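Local structure of inositol-1-monophosphatase SuhB (Mycobacterium tuberculosis, 2Q74) at residues 224-236 and 260-272. The protein probably dephosphorylates inositol 1-phosphate to free myo-inositol with magnesium as cofactor, and forms a homodimer whose assembly magnesium induces. Sequence-based numbering, arbitrary orientation.
Sequences DAYYEHGVQVWDC and AGLVVVAAAPGIA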
# COMPACT_ATOMS: atom_id res chain seq x y z
N ASP A 224 -6.15 -11.32 4.35
CA ASP A 224 -6.63 -12.66 4.64
C ASP A 224 -5.74 -13.71 3.99
O ASP A 224 -5.69 -14.86 4.45
CB ASP A 224 -8.05 -12.84 4.14
CG ASP A 224 -9.07 -12.05 4.95
OD1 ASP A 224 -9.07 -12.08 6.20
OD2 ASP A 224 -9.88 -11.37 4.31
N ALA A 225 -5.07 -13.33 2.90
CA ALA A 225 -4.13 -14.22 2.21
C ALA A 225 -3.14 -13.49 1.37
O ALA A 225 -3.31 -12.29 1.02
CB ALA A 225 -4.85 -15.20 1.34
N TYR A 226 -2.12 -14.23 0.97
CA TYR A 226 -1.10 -13.67 0.10
C TYR A 226 -0.60 -14.73 -0.85
O TYR A 226 -0.38 -15.85 -0.44
CB TYR A 226 0.06 -13.14 0.95
CG TYR A 226 1.33 -12.88 0.20
CD1 TYR A 226 1.39 -11.88 -0.78
CD2 TYR A 226 2.49 -13.61 0.47
CE1 TYR A 226 2.59 -11.60 -1.49
CE2 TYR A 226 3.68 -13.37 -0.22
CZ TYR A 226 3.73 -12.34 -1.20
OH TYR A 226 4.89 -12.10 -1.86
N TYR A 227 -0.42 -14.35 -2.11
CA TYR A 227 0.09 -15.26 -3.14
C TYR A 227 1.08 -14.53 -4.07
O TYR A 227 0.75 -13.50 -4.68
CB TYR A 227 -1.07 -15.83 -3.98
CG TYR A 227 -0.62 -16.37 -5.31
CD1 TYR A 227 0.14 -17.52 -5.38
CD2 TYR A 227 -0.90 -15.72 -6.50
CE1 TYR A 227 0.60 -18.05 -6.59
CE2 TYR A 227 -0.44 -16.21 -7.73
CZ TYR A 227 0.31 -17.41 -7.77
OH TYR A 227 0.80 -17.98 -8.94
N GLU A 228 2.28 -15.10 -4.17
CA GLU A 228 3.25 -14.63 -5.14
C GLU A 228 4.08 -15.76 -5.75
O GLU A 228 4.53 -16.67 -5.05
CB GLU A 228 4.18 -13.59 -4.52
CG GLU A 228 4.93 -12.79 -5.58
CD GLU A 228 5.71 -11.65 -5.02
OE1 GLU A 228 5.26 -11.02 -4.05
OE2 GLU A 228 6.81 -11.39 -5.57
N HIS A 229 4.29 -15.66 -7.05
CA HIS A 229 5.07 -16.60 -7.82
C HIS A 229 6.45 -16.03 -8.15
O HIS A 229 6.57 -15.16 -9.01
CB HIS A 229 4.33 -16.92 -9.12
CG HIS A 229 4.92 -18.06 -9.88
ND1 HIS A 229 4.68 -19.38 -9.55
CD2 HIS A 229 5.73 -18.09 -10.97
CE1 HIS A 229 5.32 -20.16 -10.39
NE2 HIS A 229 5.97 -19.40 -11.26
N GLY A 230 7.48 -16.52 -7.46
CA GLY A 230 8.86 -16.12 -7.74
C GLY A 230 9.47 -15.19 -6.71
O GLY A 230 9.93 -14.10 -7.04
N VAL A 231 9.50 -15.63 -5.46
CA VAL A 231 9.99 -14.82 -4.37
C VAL A 231 11.31 -15.39 -3.87
O VAL A 231 11.40 -16.57 -3.54
CB VAL A 231 8.97 -14.80 -3.20
CG1 VAL A 231 9.49 -13.94 -2.04
CG2 VAL A 231 7.62 -14.29 -3.69
N GLN A 232 12.34 -14.56 -3.82
CA GLN A 232 13.63 -15.00 -3.29
C GLN A 232 13.47 -15.48 -1.85
O GLN A 232 12.58 -15.02 -1.16
CB GLN A 232 14.64 -13.85 -3.37
CG GLN A 232 14.94 -13.37 -4.78
CD GLN A 232 15.43 -14.48 -5.68
OE1 GLN A 232 15.23 -14.44 -6.90
NE2 GLN A 232 16.06 -15.50 -5.09
N VAL A 233 14.35 -16.38 -1.41
CA VAL A 233 14.31 -16.93 -0.05
C VAL A 233 14.49 -15.87 1.04
O VAL A 233 13.83 -15.91 2.07
CB VAL A 233 15.38 -18.02 0.14
CG1 VAL A 233 15.26 -18.65 1.53
CG2 VAL A 233 15.25 -19.09 -0.94
N TRP A 234 15.36 -14.91 0.78
CA TRP A 234 15.66 -13.86 1.75
C TRP A 234 14.55 -12.82 1.95
O TRP A 234 14.61 -11.99 2.87
CB TRP A 234 16.97 -13.17 1.41
CG TRP A 234 17.06 -12.71 0.03
CD1 TRP A 234 16.39 -11.66 -0.54
CD2 TRP A 234 17.88 -13.27 -1.00
NE1 TRP A 234 16.75 -11.52 -1.86
CE2 TRP A 234 17.66 -12.49 -2.18
CE3 TRP A 234 18.79 -14.33 -1.06
CZ2 TRP A 234 18.30 -12.77 -3.39
CZ3 TRP A 234 19.43 -14.60 -2.27
CH2 TRP A 234 19.18 -13.82 -3.42
N ASP A 235 13.52 -12.87 1.10
CA ASP A 235 12.37 -12.01 1.25
C ASP A 235 11.16 -12.69 1.86
O ASP A 235 10.22 -12.02 2.29
CB ASP A 235 12.00 -11.39 -0.08
CG ASP A 235 13.00 -10.35 -0.54
OD1 ASP A 235 13.62 -9.70 0.34
OD2 ASP A 235 13.20 -10.20 -1.76
N CYS A 236 11.16 -14.01 1.91
CA CYS A 236 10.00 -14.66 2.48
C CYS A 236 10.28 -15.54 3.70
O CYS A 236 9.36 -15.85 4.46
CB CYS A 236 9.27 -15.43 1.38
SG CYS A 236 10.30 -16.62 0.53
N ALA A 260 15.05 -18.99 -10.12
CA ALA A 260 15.53 -19.56 -8.85
C ALA A 260 14.68 -19.24 -7.59
O ALA A 260 15.00 -19.76 -6.51
CB ALA A 260 16.99 -19.14 -8.61
N GLY A 261 13.63 -18.42 -7.72
CA GLY A 261 12.77 -18.04 -6.59
C GLY A 261 11.82 -19.14 -6.12
O GLY A 261 11.93 -20.29 -6.54
N LEU A 262 10.89 -18.78 -5.23
CA LEU A 262 9.90 -19.71 -4.70
C LEU A 262 8.47 -19.27 -4.98
O LEU A 262 8.20 -18.11 -5.30
CB LEU A 262 10.06 -19.88 -3.19
CG LEU A 262 11.43 -20.31 -2.67
CD1 LEU A 262 11.36 -20.53 -1.18
CD2 LEU A 262 11.92 -21.58 -3.34
N VAL A 263 7.55 -20.23 -4.87
CA VAL A 263 6.13 -19.95 -4.93
C VAL A 263 5.63 -19.95 -3.50
O VAL A 263 5.81 -20.93 -2.78
CB VAL A 263 5.38 -21.01 -5.72
CG1 VAL A 263 3.88 -20.75 -5.67
CG2 VAL A 263 5.88 -21.02 -7.15
N VAL A 264 5.01 -18.84 -3.10
CA VAL A 264 4.57 -18.64 -1.73
C VAL A 264 3.07 -18.48 -1.70
O VAL A 264 2.51 -17.65 -2.46
CB VAL A 264 5.18 -17.36 -1.11
CG1 VAL A 264 4.80 -17.25 0.37
CG2 VAL A 264 6.69 -17.34 -1.30
N VAL A 265 2.43 -19.28 -0.85
CA VAL A 265 1.02 -19.10 -0.51
C VAL A 265 0.88 -19.02 1.00
O VAL A 265 1.41 -19.85 1.73
CB VAL A 265 0.14 -20.20 -1.10
CG1 VAL A 265 -1.32 -19.92 -0.76
CG2 VAL A 265 0.33 -20.27 -2.60
N ALA A 266 0.22 -17.97 1.48
CA ALA A 266 -0.03 -17.79 2.90
C ALA A 266 -1.47 -17.32 3.08
O ALA A 266 -1.88 -16.36 2.47
CB ALA A 266 0.93 -16.79 3.47
N ALA A 267 -2.24 -18.02 3.90
CA ALA A 267 -3.66 -17.72 4.02
C ALA A 267 -4.20 -18.05 5.39
O ALA A 267 -3.70 -18.97 6.06
CB ALA A 267 -4.43 -18.50 2.96
N ALA A 268 -5.22 -17.32 5.82
CA ALA A 268 -5.96 -17.72 7.00
C ALA A 268 -6.45 -19.16 6.78
O ALA A 268 -6.85 -19.52 5.67
CB ALA A 268 -7.10 -16.78 7.25
N PRO A 269 -6.43 -19.98 7.83
CA PRO A 269 -6.66 -21.43 7.71
C PRO A 269 -8.04 -21.80 7.17
O PRO A 269 -8.18 -22.80 6.44
CB PRO A 269 -6.52 -21.92 9.16
CG PRO A 269 -6.79 -20.71 9.98
CD PRO A 269 -6.19 -19.59 9.23
N GLY A 270 -9.04 -21.00 7.52
CA GLY A 270 -10.41 -21.25 7.10
C GLY A 270 -10.61 -21.13 5.61
O GLY A 270 -11.66 -21.52 5.10
N ILE A 271 -9.59 -20.63 4.91
CA ILE A 271 -9.72 -20.28 3.50
C ILE A 271 -8.59 -20.81 2.62
O ILE A 271 -8.61 -20.64 1.40
CB ILE A 271 -9.87 -18.74 3.41
CG1 ILE A 271 -11.10 -18.39 2.58
CG2 ILE A 271 -8.57 -18.02 2.96
CD1 ILE A 271 -11.74 -17.08 3.03
N ALA A 272 -7.63 -21.49 3.23
CA ALA A 272 -6.45 -21.97 2.53
C ALA A 272 -6.76 -22.98 1.44
O ALA A 272 -6.31 -22.79 0.31
CB ALA A 272 -5.47 -22.56 3.52
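One carbonyl of strand 262-267, that of Leu262, takes two successive N-H groups of the partner strand, Gly230 and Val231, in a G1 beta bulge that interrupts an otherwise regular antiparallel pairing. The Val231 N to Leu262 O hydrogen bond (2.8 Å) lies in the carbonyl plane on a lone pair, whereas Gly230 N reaches the same oxygen from above that plane. Gly230 has positive phi (106°), the conformation usual for the first residue of a G1 bulge. Leu262 N closes the bulge by donating to Val231 O.

Away from the bulge, strand 225-228 runs antiparallel to 262-267, their N-to-C directions 173° apart. Tyr226 with Ala266 and Glu228 with Val264 are hydrogen-bonded pairs, and Val264 N to Glu228 O (3.0 Å) is almost straight. The two strands are neighbours in the mixed five-stranded sheet of the inositol monophosphatase fold, flanked by strands 176-181 and 249-252.

The sheet's two faces pack differently. On one, Val265 CG2 meets the Tyr227 ring at its edge, 3.9 Å from CD1, and Ala225 CB abuts Ala267 CB; Leu275 of helix 272-280 packs on Ala225, Val265 and Ala267, while Tyr227 OH hydrogen-bonds Gly284 O. On the other, Val264 divides its branches: CG1, anti to the backbone N (chi1 -175°), approaches Tyr226 CE2, and CG2 turns to Val231 CB and Cys236 SG. On this face too, Tyr226 OH hydrogen-bonds Glu228 OE1 of its own strand.

Beyond the bulge the chain enters helix 233-245, bringing Asp235, which, as in relatives, probably binds magnesium and substrate, close to Asp104 and Asp107. At this helix's start, Leu262 CD1 lies 4.2 Å from Val233 CG2.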